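Local coordinates for protein possible TctC subunit of the Tripartite Tricarboxylate Transport(TTT) Family (Rhodopseudomonas palustris, PDB 6HKE) that binds malate as the periplasmic substrate-binding component of a tripartite tricarboxylate transporter, probably serving high-affinity uptake of C4-dicarboxylates, at residues T109-L114 against D191-A196; V209-E214 against F233-W238; V21-K26 against T75-H80; V205-I210 against P220-A225; V105-E110 against L278-E283. The protein carries 2 engineered substitutions. All blocks are in the same frame, centred on the assembly; numbering follows the deposited sequence.

Contact 1 of 5, residues T109-L114 against D191-A196. With MLT (D-malate), chain D; LMR ((2S)-2-hydroxybutanedioic acid), chain E.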
# COMPACT_ATOMS: atom_id res chain seq x y z
N THR A 109 2.45 6.06 7.04
CA THR A 109 3.38 4.94 7.27
C THR A 109 4.13 4.60 5.99
O THR A 109 3.80 5.13 4.90
CB THR A 109 2.64 3.71 7.82
OG1 THR A 109 3.64 2.81 8.32
CG2 THR A 109 1.77 3.01 6.80
N GLU A 110 5.14 3.76 6.16
CA GLU A 110 5.97 3.18 5.08
C GLU A 110 6.28 1.77 5.56
O GLU A 110 6.48 1.59 6.77
CB GLU A 110 7.23 4.00 4.84
CG GLU A 110 8.01 3.59 3.60
CD GLU A 110 8.82 4.72 2.96
OE1 GLU A 110 9.12 5.72 3.69
OE2 GLU A 110 9.12 4.61 1.74
N MET A 111 6.23 0.81 4.65
CA MET A 111 6.49 -0.60 4.99
C MET A 111 6.99 -1.34 3.76
O MET A 111 6.63 -1.00 2.62
CB MET A 111 5.20 -1.23 5.51
CG MET A 111 4.14 -1.40 4.44
SD MET A 111 2.61 -2.01 5.16
CE MET A 111 1.88 -0.51 5.80
N PRO A 112 7.81 -2.39 3.95
CA PRO A 112 8.19 -3.25 2.84
C PRO A 112 7.03 -4.14 2.35
O PRO A 112 6.03 -4.35 3.04
CB PRO A 112 9.35 -4.07 3.40
CG PRO A 112 9.06 -4.12 4.88
CD PRO A 112 8.44 -2.78 5.22
N VAL A 113 7.22 -4.61 1.13
CA VAL A 113 6.39 -5.59 0.41
C VAL A 113 7.12 -6.94 0.44
O VAL A 113 8.38 -6.95 0.30
CB VAL A 113 6.18 -5.11 -1.03
CG1 VAL A 113 5.71 -6.22 -1.96
CG2 VAL A 113 5.23 -3.92 -1.07
N LEU A 114 6.34 -8.01 0.55
CA LEU A 114 6.78 -9.42 0.62
C LEU A 114 6.20 -10.19 -0.56
O LEU A 114 5.02 -9.99 -0.87
CB LEU A 114 6.26 -10.03 1.91
CG LEU A 114 7.01 -9.61 3.16
CD1 LEU A 114 6.27 -10.03 4.41
CD2 LEU A 114 8.40 -10.24 3.16
N ASP A 191 2.61 -8.53 -1.28
CA ASP A 191 1.72 -7.83 -0.32
C ASP A 191 2.54 -6.97 0.65
O ASP A 191 3.69 -7.28 0.92
CB ASP A 191 0.79 -8.84 0.36
CG ASP A 191 -0.48 -8.26 0.96
OD1 ASP A 191 -0.76 -7.06 0.73
OD2 ASP A 191 -1.20 -9.01 1.67
N GLN A 192 1.92 -5.91 1.14
CA GLN A 192 2.39 -5.07 2.25
C GLN A 192 2.51 -5.93 3.52
O GLN A 192 1.62 -6.76 3.81
CB GLN A 192 1.44 -3.88 2.38
CG GLN A 192 1.64 -2.87 1.25
CD GLN A 192 0.44 -1.99 1.05
OE1 GLN A 192 0.39 -0.88 1.59
NE2 GLN A 192 -0.54 -2.49 0.30
N ILE A 193 3.58 -5.71 4.28
CA ILE A 193 3.95 -6.53 5.46
C ILE A 193 2.81 -6.53 6.49
O ILE A 193 2.59 -7.60 7.08
CB ILE A 193 5.31 -6.06 6.02
CG1 ILE A 193 5.86 -7.04 7.05
CG2 ILE A 193 5.22 -4.65 6.58
CD1 ILE A 193 7.31 -6.80 7.39
N VAL A 194 2.11 -5.41 6.72
CA VAL A 194 1.03 -5.35 7.75
C VAL A 194 -0.09 -6.34 7.39
O VAL A 194 -0.66 -6.90 8.29
CB VAL A 194 0.44 -3.95 7.99
CG1 VAL A 194 1.47 -3.01 8.57
CG2 VAL A 194 -0.19 -3.36 6.74
N ASN A 195 -0.38 -6.55 6.12
CA ASN A 195 -1.38 -7.59 5.74
C ASN A 195 -0.79 -8.99 5.94
O ASN A 195 -1.53 -9.87 6.41
CB ASN A 195 -1.83 -7.46 4.30
CG ASN A 195 -3.18 -8.12 4.09
OD1 ASN A 195 -4.06 -8.02 4.95
ND2 ASN A 195 -3.34 -8.78 2.96
N ALA A 196 0.48 -9.19 5.57
CA ALA A 196 1.09 -10.54 5.46
C ALA A 196 1.38 -11.12 6.85
O ALA A 196 1.33 -12.36 7.00
CB ALA A 196 2.34 -10.45 4.62
C1 MLT D . -2.86 -2.58 -2.55
O1 MLT D . -2.36 -1.57 -3.10
O2 MLT D . -2.51 -3.73 -2.91
C2 MLT D . -3.92 -2.38 -1.49
O3 MLT D . -3.60 -1.46 -0.43
C3 MLT D . -4.21 -3.65 -0.75
C4 MLT D . -5.31 -3.25 0.20
O4 MLT D . -5.15 -2.26 0.96
O5 MLT D . -6.36 -3.93 0.14
C1 LMR E . -2.71 -2.87 -2.57
O1A LMR E . -2.90 -1.77 -3.12
O1B LMR E . -2.01 -3.80 -3.05
C2 LMR E . -3.35 -3.09 -1.19
O2 LMR E . -3.10 -2.04 -0.25
C3 LMR E . -4.87 -3.26 -1.26
C4 LMR E . -5.39 -3.17 0.16
O4A LMR E . -5.91 -4.19 0.65
O4B LMR E . -5.25 -2.09 0.79
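Leu114 and Asp191 face each other as an antiparallel hydrogen-bonded pair: Leu114 N donates to Asp191 O at 2.8 Å, and Asp191 N returns an equally short bond to Leu114 O. A third main-chain bond, from Ile193 N to Pro112 O (3.1 Å), carries the link past the strand into the first turn of helix 193-201. Between them lies the non-hydrogen-bonded pair of Val113 and Gln192. Strand 188-192 thus passes directly into a helix, Gln192 being its N-cap residue, beside the long strand 102-118 of this type II periplasmic binding protein. Among the apolar contacts, Met111 does most: with CG between the backbone N and the carbonyl carbon (chi1 69°), its SD lies 3.5 Å from Val194 CG2 and meets Gln192 CB crosswise, and the bend at chi3 lays CE on the Val194 methyls. Leu114 CD1 touches both Ala196 CB and Ile193 CG1. Of the polar side chains, Gln192 reaches the pocket itself: NE2 bonds O2 of (2S)-malate at 2.7 Å, but only weakly O3 of D-malate (3.3 Å). Asp191 receives Asn195 ND2 on the syn lone pair of OD2, while its OD1 is hydrogen-bonded to Thr174 OG1, consistent with a second-shell role in positioning that ligand-binding residue.

Contact 2 of 5, residues V209-E214 against F233-W238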
# COMPACT_ATOMS: atom_id res chain seq x y z
N VAL A 209 10.71 -13.74 -0.40
CA VAL A 209 11.66 -12.61 -0.19
C VAL A 209 10.90 -11.38 0.29
O VAL A 209 9.67 -11.36 0.20
CB VAL A 209 12.50 -12.33 -1.45
CG1 VAL A 209 13.46 -13.47 -1.71
CG2 VAL A 209 11.65 -12.05 -2.67
N ILE A 210 11.63 -10.45 0.89
CA ILE A 210 11.15 -9.09 1.26
C ILE A 210 11.82 -8.13 0.28
O ILE A 210 13.02 -8.31 -0.00
CB ILE A 210 11.45 -8.80 2.75
CG1 ILE A 210 10.85 -7.46 3.20
CG2 ILE A 210 12.94 -8.86 3.04
CD1 ILE A 210 10.89 -7.27 4.71
N ALA A 211 11.04 -7.23 -0.32
CA ALA A 211 11.51 -6.29 -1.35
C ALA A 211 12.10 -5.06 -0.66
O ALA A 211 11.51 -3.97 -0.78
CB ALA A 211 10.38 -5.92 -2.28
N ALA A 212 13.21 -5.27 0.04
CA ALA A 212 13.88 -4.29 0.92
C ALA A 212 15.38 -4.53 0.86
O ALA A 212 15.79 -5.64 0.45
CB ALA A 212 13.36 -4.40 2.34
N SER A 213 16.15 -3.52 1.26
CA SER A 213 17.63 -3.51 1.41
C SER A 213 18.06 -4.41 2.57
O SER A 213 19.16 -4.97 2.51
CB SER A 213 18.14 -2.12 1.65
OG SER A 213 17.94 -1.32 0.50
N GLU A 214 17.25 -4.43 3.63
CA GLU A 214 17.58 -5.04 4.94
C GLU A 214 16.41 -5.94 5.35
O GLU A 214 15.27 -5.67 4.94
CB GLU A 214 17.86 -3.96 5.98
CG GLU A 214 19.24 -3.33 5.86
CD GLU A 214 19.49 -2.21 6.87
OE1 GLU A 214 18.71 -1.22 6.87
OE2 GLU A 214 20.46 -2.33 7.66
N PHE A 233 14.39 -6.01 -7.00
CA PHE A 233 13.05 -6.16 -6.38
C PHE A 233 13.04 -5.46 -5.02
O PHE A 233 13.21 -6.14 -4.01
CB PHE A 233 12.66 -7.64 -6.33
CG PHE A 233 11.25 -7.87 -5.86
CD1 PHE A 233 10.19 -7.25 -6.50
CD2 PHE A 233 10.98 -8.68 -4.78
CE1 PHE A 233 8.90 -7.44 -6.06
CE2 PHE A 233 9.68 -8.89 -4.35
CZ PHE A 233 8.64 -8.26 -4.99
N GLN A 234 12.92 -4.13 -5.02
CA GLN A 234 12.80 -3.26 -3.82
C GLN A 234 11.58 -2.35 -3.97
O GLN A 234 11.57 -1.51 -4.86
CB GLN A 234 14.03 -2.38 -3.55
CG GLN A 234 15.34 -3.16 -3.59
CD GLN A 234 16.27 -2.84 -2.44
OE1 GLN A 234 16.33 -1.70 -1.97
NE2 GLN A 234 16.99 -3.85 -1.99
N VAL A 235 10.62 -2.52 -3.08
CA VAL A 235 9.36 -1.75 -3.07
C VAL A 235 9.15 -1.29 -1.63
O VAL A 235 8.96 -2.14 -0.72
CB VAL A 235 8.19 -2.59 -3.63
CG1 VAL A 235 6.89 -1.80 -3.63
CG2 VAL A 235 8.48 -3.11 -5.03
N GLY A 236 9.29 0.02 -1.40
CA GLY A 236 8.92 0.68 -0.14
C GLY A 236 7.54 1.26 -0.31
O GLY A 236 7.42 2.23 -1.11
N ALA A 237 6.54 0.63 0.30
CA ALA A 237 5.13 1.02 0.15
C ALA A 237 4.81 2.09 1.18
O ALA A 237 4.58 1.77 2.34
CB ALA A 237 4.23 -0.19 0.31
N TRP A 238 4.78 3.34 0.75
CA TRP A 238 4.31 4.47 1.59
C TRP A 238 2.79 4.54 1.45
O TRP A 238 2.25 4.18 0.37
CB TRP A 238 5.00 5.78 1.21
CG TRP A 238 4.99 6.08 -0.26
CD1 TRP A 238 5.97 5.77 -1.17
CD2 TRP A 238 3.97 6.77 -0.99
NE1 TRP A 238 5.61 6.22 -2.41
CE2 TRP A 238 4.39 6.84 -2.33
CE3 TRP A 238 2.73 7.33 -0.64
CZ2 TRP A 238 3.60 7.42 -3.33
CZ3 TRP A 238 1.98 7.94 -1.61
CH2 TRP A 238 2.41 7.98 -2.94
O HOH W 1 16.42 -6.43 -1.99
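The methyl of Ala211 is the bump that fills a hollow formed by Phe233 and Val235, where the turn after strand 205-210 meets the lead-in to strand 236-244. Its CB stands over one face of the Phe233 ring, 3.8 Å from the centroid and 18° off the normal, a CH-pi contact, and lies 4.2 Å from Val235 CB. Val209 CG2 closes the edge of the same ring, 4.0 Å from Phe233 CD2, and Leu158 and Leu161 of helix 150-162 also touch Phe233. An inverse gamma turn centred on Ala211 swings its carbonyl across to Val235, whose N reaches Ala211 O at 2.9 Å from above the carbonyl plane. Toward solvent, Gln234 bends at chi2 so that OE1 accepts Ser213 OG on an in-plane lone pair (3.0 Å). A water joins Gln234 NE2 to Ala212 O, 2.6 Å from each. An alanine in place of Gln234 would remove both amide grips and is likely to leave the Ser213 hydroxyl without this acceptor and the water less firmly held. The apolar side thus meets by direct packing, whereas the Gln234 side relies partly on a bridging water.

Contact 3 of 5, residues V21-K26 against T75-H80. With MLT (D-malate), chain D; LMR ((2S)-2-hydroxybutanedioic acid), chain E.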
# COMPACT_ATOMS: atom_id res chain seq x y z
N VAL A 21 -11.70 8.30 2.92
CA VAL A 21 -12.03 7.28 1.91
C VAL A 21 -10.80 6.40 1.74
O VAL A 21 -9.70 6.95 1.59
CB VAL A 21 -12.47 7.96 0.61
CG1 VAL A 21 -12.83 6.92 -0.44
CG2 VAL A 21 -13.66 8.87 0.86
N VAL A 22 -11.02 5.08 1.76
CA VAL A 22 -10.02 4.01 1.51
C VAL A 22 -10.42 3.29 0.22
O VAL A 22 -11.58 2.87 0.09
CB VAL A 22 -9.93 3.06 2.72
CG1 VAL A 22 -9.18 1.79 2.38
CG2 VAL A 22 -9.30 3.74 3.94
N PRO A 23 -9.51 3.16 -0.77
CA PRO A 23 -9.83 2.56 -2.07
C PRO A 23 -10.06 1.04 -2.06
O PRO A 23 -10.47 0.49 -3.09
CB PRO A 23 -8.60 2.82 -2.96
CG PRO A 23 -7.75 3.81 -2.20
CD PRO A 23 -8.13 3.69 -0.74
N PHE A 24 -9.74 0.38 -0.94
CA PHE A 24 -9.64 -1.09 -0.87
C PHE A 24 -10.55 -1.67 0.22
O PHE A 24 -10.99 -0.96 1.14
CB PHE A 24 -8.18 -1.47 -0.67
CG PHE A 24 -7.34 -1.01 -1.83
CD1 PHE A 24 -7.42 -1.66 -3.05
CD2 PHE A 24 -6.52 0.09 -1.72
CE1 PHE A 24 -6.68 -1.22 -4.13
CE2 PHE A 24 -5.76 0.53 -2.80
CZ PHE A 24 -5.85 -0.13 -4.00
N ALA A 25 -10.81 -2.95 0.09
CA ALA A 25 -11.73 -3.74 0.94
C ALA A 25 -11.26 -3.67 2.40
O ALA A 25 -10.02 -3.61 2.65
CB ALA A 25 -11.81 -5.15 0.44
N LYS A 26 -12.24 -3.64 3.30
CA LYS A 26 -12.06 -3.70 4.77
C LYS A 26 -11.15 -4.88 5.12
O LYS A 26 -11.17 -5.91 4.40
CB LYS A 26 -13.44 -3.76 5.44
CG LYS A 26 -13.42 -3.50 6.94
CD LYS A 26 -14.79 -3.59 7.62
CE LYS A 26 -14.74 -3.17 9.08
NZ LYS A 26 -16.04 -3.36 9.77
N THR A 75 -13.62 15.69 3.27
CA THR A 75 -13.50 14.49 2.39
C THR A 75 -12.04 14.29 2.01
O THR A 75 -11.51 15.09 1.24
CB THR A 75 -14.41 14.57 1.16
OG1 THR A 75 -15.74 14.82 1.60
CG2 THR A 75 -14.41 13.29 0.36
N LEU A 76 -11.42 13.24 2.54
CA LEU A 76 -9.99 12.94 2.36
C LEU A 76 -9.84 11.56 1.72
O LEU A 76 -10.80 10.78 1.75
CB LEU A 76 -9.32 13.00 3.74
CG LEU A 76 -9.48 14.34 4.47
CD1 LEU A 76 -8.85 14.27 5.86
CD2 LEU A 76 -8.86 15.47 3.66
N ILE A 77 -8.68 11.30 1.11
CA ILE A 77 -8.36 9.99 0.48
C ILE A 77 -7.05 9.50 1.10
O ILE A 77 -6.11 10.29 1.25
CB ILE A 77 -8.31 10.09 -1.06
CG1 ILE A 77 -7.97 8.76 -1.73
CG2 ILE A 77 -7.36 11.18 -1.56
CD1 ILE A 77 -9.09 7.78 -1.74
N VAL A 78 -7.04 8.23 1.49
CA VAL A 78 -5.78 7.47 1.73
C VAL A 78 -5.28 7.00 0.37
O VAL A 78 -6.02 6.28 -0.33
CB VAL A 78 -5.99 6.30 2.68
CG1 VAL A 78 -4.67 5.58 2.92
CG2 VAL A 78 -6.58 6.76 4.00
N GLY A 79 -4.08 7.42 0.01
CA GLY A 79 -3.38 6.95 -1.18
C GLY A 79 -2.10 6.24 -0.79
O GLY A 79 -1.66 6.36 0.37
N HIS A 80 -1.49 5.54 -1.72
CA HIS A 80 -0.22 4.82 -1.45
C HIS A 80 0.59 4.75 -2.74
O HIS A 80 0.17 5.36 -3.75
CB HIS A 80 -0.53 3.49 -0.77
CG HIS A 80 -1.33 2.52 -1.58
ND1 HIS A 80 -1.36 2.55 -2.95
CD2 HIS A 80 -2.04 1.44 -1.19
CE1 HIS A 80 -2.09 1.54 -3.39
NE2 HIS A 80 -2.53 0.84 -2.31
C1 MLT D . -2.86 -2.58 -2.55
O1 MLT D . -2.36 -1.57 -3.10
O2 MLT D . -2.51 -3.73 -2.91
C2 MLT D . -3.92 -2.38 -1.49
O3 MLT D . -3.60 -1.46 -0.43
C3 MLT D . -4.21 -3.65 -0.75
C4 MLT D . -5.31 -3.25 0.20
O4 MLT D . -5.15 -2.26 0.96
O5 MLT D . -6.36 -3.93 0.14
C1 LMR E . -2.71 -2.87 -2.57
O1A LMR E . -2.90 -1.77 -3.12
O1B LMR E . -2.01 -3.80 -3.05
C2 LMR E . -3.35 -3.09 -1.19
O2 LMR E . -3.10 -2.04 -0.25
C3 LMR E . -4.87 -3.26 -1.26
C4 LMR E . -5.39 -3.17 0.16
O4A LMR E . -5.91 -4.19 0.65
O4B LMR E . -5.25 -2.09 0.79
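Leu76 O accepts the backbone N of Val21 at 2.9 Å, the first of two bonds that set strands 75-80 and 18-22 in parallel. Ile77 is paired with Val21, and its side chain turns at chi2 (75°) to put CD1 3.5 Å from Val21 O and against Val21 CG1 and Pro23 CG. From Val78, N donates almost straight to Val21 O (3.0 Å), CG2 lies alongside Val22 CG2 with both side chains pointing the same way, and the carbonyl O rests 3.4 Å from Pro23 CD. Beyond Gly79 the strand ends at His80, whose CG sits between its backbone N and carbonyl carbon (chi1 62°). This brings NE2 to 3.3 Å from Phe24 CE2, the two rings meeting rim to rim with planes 18° apart. ND1 accepts from Gly82 N, which holds the imidazole in place and leaves NE2 to donate to O1A of (2S)-malate at 2.8 Å. Phe24 offers one face to the ligand, C2 of D-malate lying 3.5 Å above its centre, and Pro23 CB backs the opposite face. Ligand residues carried on loops and turns at the C-terminal ends of parallel strands are characteristic of periplasmic binding proteins, and here they form one wall of the malate pocket.

Contact 4 of 5, residues V205-I210 against P220-A225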
# COMPACT_ATOMS: atom_id res chain seq x y z
N VAL A 205 0.40 -18.88 5.18
CA VAL A 205 1.06 -18.65 3.87
C VAL A 205 2.56 -18.62 4.13
O VAL A 205 2.94 -18.71 5.31
CB VAL A 205 0.58 -17.34 3.20
CG1 VAL A 205 -0.91 -17.37 2.89
CG2 VAL A 205 0.92 -16.12 4.04
N LYS A 206 3.36 -18.47 3.08
CA LYS A 206 4.83 -18.35 3.21
C LYS A 206 5.31 -17.16 2.38
O LYS A 206 4.62 -16.78 1.41
CB LYS A 206 5.50 -19.67 2.83
CG LYS A 206 5.12 -20.27 1.50
CD LYS A 206 5.73 -21.64 1.32
CE LYS A 206 5.71 -22.11 -0.12
NZ LYS A 206 6.51 -23.35 -0.28
N ALA A 207 6.42 -16.56 2.84
CA ALA A 207 7.17 -15.48 2.16
C ALA A 207 8.38 -16.11 1.49
O ALA A 207 8.96 -16.99 2.10
CB ALA A 207 7.60 -14.44 3.17
N TYR A 208 8.73 -15.72 0.27
CA TYR A 208 10.00 -16.10 -0.38
C TYR A 208 11.03 -15.00 -0.09
O TYR A 208 12.08 -15.33 0.46
CB TYR A 208 9.79 -16.37 -1.86
CG TYR A 208 9.15 -17.71 -2.12
CD1 TYR A 208 9.93 -18.83 -2.29
CD2 TYR A 208 7.77 -17.86 -2.18
CE1 TYR A 208 9.36 -20.07 -2.53
CE2 TYR A 208 7.19 -19.09 -2.41
CZ TYR A 208 7.99 -20.21 -2.59
OH TYR A 208 7.43 -21.44 -2.83
N VAL A 209 10.71 -13.74 -0.40
CA VAL A 209 11.66 -12.61 -0.19
C VAL A 209 10.90 -11.38 0.29
O VAL A 209 9.67 -11.36 0.20
CB VAL A 209 12.50 -12.33 -1.45
CG1 VAL A 209 13.46 -13.47 -1.71
CG2 VAL A 209 11.65 -12.05 -2.67
N ILE A 210 11.63 -10.45 0.89
CA ILE A 210 11.15 -9.09 1.26
C ILE A 210 11.82 -8.13 0.28
O ILE A 210 13.02 -8.31 -0.00
CB ILE A 210 11.45 -8.80 2.75
CG1 ILE A 210 10.85 -7.46 3.20
CG2 ILE A 210 12.94 -8.86 3.04
CD1 ILE A 210 10.89 -7.27 4.71
N PRO A 220 12.24 -11.86 10.53
CA PRO A 220 13.69 -11.87 10.37
C PRO A 220 14.23 -13.09 9.60
O PRO A 220 15.35 -12.99 9.12
CB PRO A 220 14.21 -11.80 11.82
CG PRO A 220 13.11 -12.43 12.64
CD PRO A 220 11.82 -12.14 11.91
N ASP A 221 13.44 -14.15 9.44
CA ASP A 221 13.83 -15.40 8.73
C ASP A 221 13.53 -15.29 7.22
O ASP A 221 13.88 -16.22 6.47
CB ASP A 221 13.23 -16.63 9.44
CG ASP A 221 14.12 -17.21 10.56
OD1 ASP A 221 15.21 -16.65 10.81
OD2 ASP A 221 13.74 -18.26 11.13
N VAL A 222 13.01 -14.15 6.75
CA VAL A 222 12.72 -13.89 5.30
C VAL A 222 13.89 -13.14 4.67
O VAL A 222 14.20 -12.02 5.08
CB VAL A 222 11.41 -13.10 5.15
CG1 VAL A 222 11.13 -12.75 3.70
CG2 VAL A 222 10.23 -13.83 5.79
N PRO A 223 14.56 -13.70 3.63
CA PRO A 223 15.70 -13.04 3.00
C PRO A 223 15.29 -11.85 2.11
O PRO A 223 14.22 -11.83 1.56
CB PRO A 223 16.34 -14.15 2.16
CG PRO A 223 15.18 -15.07 1.82
CD PRO A 223 14.24 -14.99 3.02
N THR A 224 16.17 -10.86 2.01
CA THR A 224 15.97 -9.71 1.09
C THR A 224 16.01 -10.27 -0.33
O THR A 224 16.58 -11.37 -0.52
CB THR A 224 17.01 -8.61 1.30
OG1 THR A 224 18.29 -9.21 1.12
CG2 THR A 224 16.91 -7.97 2.67
N ALA A 225 15.40 -9.56 -1.27
CA ALA A 225 15.48 -9.91 -2.70
C ALA A 225 16.95 -9.89 -3.13
O ALA A 225 17.33 -10.73 -3.96
CB ALA A 225 14.62 -8.97 -3.50
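Val222 CG1 lies over one face of the peptide plane joining Val209 to Ile210, 3.7 Å from both Val209 C and Ile210 N. At the edge of that peptide, Ile210 N donates to Pro223 O at 3.0 Å, and the same oxygen also receives a CA-H...O contact from Val209 CA. The Pro223 ring turns its CG and CD toward Tyr208 O, each 3.4 Å from that oxygen. The CB of Tyr208 leads away from 220-225, and its ring meets that of Phe129 with planes at about 60°. Strand 205-210 turns a corner at Tyr208, and the irregular loop leading to strand 236-244 folds back against the part beyond the corner, with a single backbone bridge between Ile210 and Thr224. The second hydrogen bond between the segments, Ala225 N to Ile210 O (3.0 Å), is more bent, at 139°. The branches of Val222 divide their work: CG1, anti to the backbone N (chi1 177°), also approaches Ile210 CB at 4.1 Å, whereas CG2 reaches back across the corner to Ala207 CB at 3.8 Å. Val209 CG1 touches Pro223 CG. The methyl of Thr224 rests against Ile210 CG2, while its hydroxyl turns to the backbone N of Glu227. Leu114 of strand 102-118 packs against both Val222 and Ile210.

Contact 5 of 5, residues V105-E110 against L278-E283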
# COMPACT_ATOMS: atom_id res chain seq x y z
N VAL A 105 -1.53 15.78 2.67
CA VAL A 105 -1.72 16.17 4.09
C VAL A 105 -0.54 15.63 4.90
O VAL A 105 0.14 16.45 5.56
CB VAL A 105 -3.09 15.69 4.61
CG1 VAL A 105 -3.26 15.89 6.11
CG2 VAL A 105 -4.19 16.37 3.85
N ALA A 106 -0.32 14.31 4.84
CA ALA A 106 0.56 13.58 5.78
C ALA A 106 0.94 12.19 5.26
O ALA A 106 0.03 11.42 4.88
CB ALA A 106 -0.14 13.48 7.10
N LEU A 107 2.24 11.86 5.30
CA LEU A 107 2.71 10.45 5.32
C LEU A 107 2.16 9.77 6.58
O LEU A 107 2.31 10.35 7.66
CB LEU A 107 4.23 10.40 5.33
CG LEU A 107 4.84 9.01 5.32
CD1 LEU A 107 4.44 8.23 4.07
CD2 LEU A 107 6.35 9.12 5.41
N LEU A 108 1.49 8.63 6.42
CA LEU A 108 0.89 7.85 7.54
C LEU A 108 1.86 6.76 8.00
O LEU A 108 2.00 6.57 9.22
CB LEU A 108 -0.39 7.20 7.04
CG LEU A 108 -1.45 8.19 6.58
CD1 LEU A 108 -2.75 7.45 6.25
CD2 LEU A 108 -1.68 9.24 7.66
N THR A 109 2.45 6.06 7.04
CA THR A 109 3.38 4.94 7.27
C THR A 109 4.13 4.60 5.99
O THR A 109 3.80 5.13 4.90
CB THR A 109 2.64 3.71 7.82
OG1 THR A 109 3.64 2.81 8.32
CG2 THR A 109 1.77 3.01 6.80
N GLU A 110 5.14 3.76 6.16
CA GLU A 110 5.97 3.18 5.08
C GLU A 110 6.28 1.77 5.56
O GLU A 110 6.48 1.59 6.77
CB GLU A 110 7.23 4.00 4.84
CG GLU A 110 8.01 3.59 3.60
CD GLU A 110 8.82 4.72 2.96
OE1 GLU A 110 9.12 5.72 3.69
OE2 GLU A 110 9.12 4.61 1.74
N LEU A 278 6.65 1.19 9.55
CA LEU A 278 7.41 2.25 10.26
C LEU A 278 6.45 3.36 10.70
O LEU A 278 5.52 3.68 9.95
CB LEU A 278 8.49 2.84 9.35
CG LEU A 278 9.52 1.84 8.82
CD1 LEU A 278 10.53 2.55 7.92
CD2 LEU A 278 10.22 1.12 9.95
N VAL A 279 6.72 3.97 11.85
CA VAL A 279 6.11 5.25 12.27
C VAL A 279 6.89 6.37 11.59
O VAL A 279 8.10 6.48 11.79
CB VAL A 279 6.13 5.41 13.80
CG1 VAL A 279 5.50 6.72 14.24
CG2 VAL A 279 5.46 4.22 14.47
N PRO A 280 6.25 7.23 10.77
CA PRO A 280 6.98 8.33 10.15
C PRO A 280 7.74 9.08 11.25
O PRO A 280 7.15 9.38 12.26
CB PRO A 280 5.86 9.17 9.49
CG PRO A 280 4.79 8.14 9.20
CD PRO A 280 4.83 7.22 10.40
N ARG A 281 9.02 9.35 11.03
CA ARG A 281 9.85 10.12 12.00
C ARG A 281 9.39 11.58 11.99
O ARG A 281 8.76 12.04 11.04
CB ARG A 281 11.33 9.94 11.67
CG ARG A 281 11.75 8.48 11.49
CD ARG A 281 13.24 8.31 11.22
NE ARG A 281 13.65 9.04 10.02
CZ ARG A 281 13.50 8.60 8.77
NH1 ARG A 281 13.90 9.36 7.77
NH2 ARG A 281 12.92 7.44 8.52
N PRO A 282 9.69 12.38 13.03
CA PRO A 282 9.24 13.77 13.05
C PRO A 282 9.61 14.54 11.77
O PRO A 282 8.75 15.24 11.25
CB PRO A 282 9.91 14.34 14.30
CG PRO A 282 10.04 13.12 15.20
CD PRO A 282 10.44 12.01 14.24
N GLU A 283 10.83 14.37 11.23
CA GLU A 283 11.28 15.12 10.03
C GLU A 283 10.57 14.61 8.76
O GLU A 283 10.79 15.23 7.69
CB GLU A 283 12.80 15.09 9.87
CG GLU A 283 13.34 13.81 9.24
CD GLU A 283 13.72 12.72 10.23
OE1 GLU A 283 13.29 12.80 11.42
OE2 GLU A 283 14.46 11.79 9.81
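Pro280 presses its ring onto the backbone of strand 102-118, with CD 3.1 Å and CG 3.2 Å from Leu108 O. Its CG also meets Leu107 CG at 4.0 Å, the two side chains crossing obliquely. Next to this buried patch lie two polar bonds: Thr109 OG1 donates to Leu278 O at 2.6 Å, and Leu278 N gives a nearly straight bond (172°) to Glu110 O at 2.8 Å. The hydroxyl is placed by a chi1 of -166°, which sets OG1 opposite the backbone N. Were Thr109 a valine, the hydroxyl would be gone, and Leu278 O would probably lose this donor, leaving Leu278 held to the strand by one hydrogen bond instead of two. Leu108 and Thr109 form a classic beta bulge opposite Thr239, so the loop between helices 266-274 and 287-305 docks where strand 102-118 is irregular on its pairing with 236-244. The outer side is looser. Leu278 is exposed, and so are Arg281 and Glu283, which make their salt bridge to each other and not to the strand: Arg281 grips side-on, NE (2.9 Å) and NH1 both reaching Glu283 OE2 from one face of the carboxylate, while Glu110 OE1 stays 6.4 Å from Arg281 NH2, too far for a salt bridge.

All five contacts reach one mixed sheet, and strand 102-118 joins most of them: contacts 1 and 5 share Thr109 and Glu110, and Val113 O and Met111 O of contact 1 probably accept from Ala211 N and Ala237 N of contact 2, 2.7 and 2.8 Å away respectively. Contacts 2 and 4 share Val209 and Ile210, with centres about 10 Å apart. Malate lies between contacts 1 and 3, both of which touch it although their centres are about 16 Å apart. Contact 2 does not touch the ligand; the Val235 side chain is about 9 Å from it, and the Thr109 side chain, in contact 5, about 10 Å from it. Contact 4 lies farthest from contact 3, about 28 Å between centres.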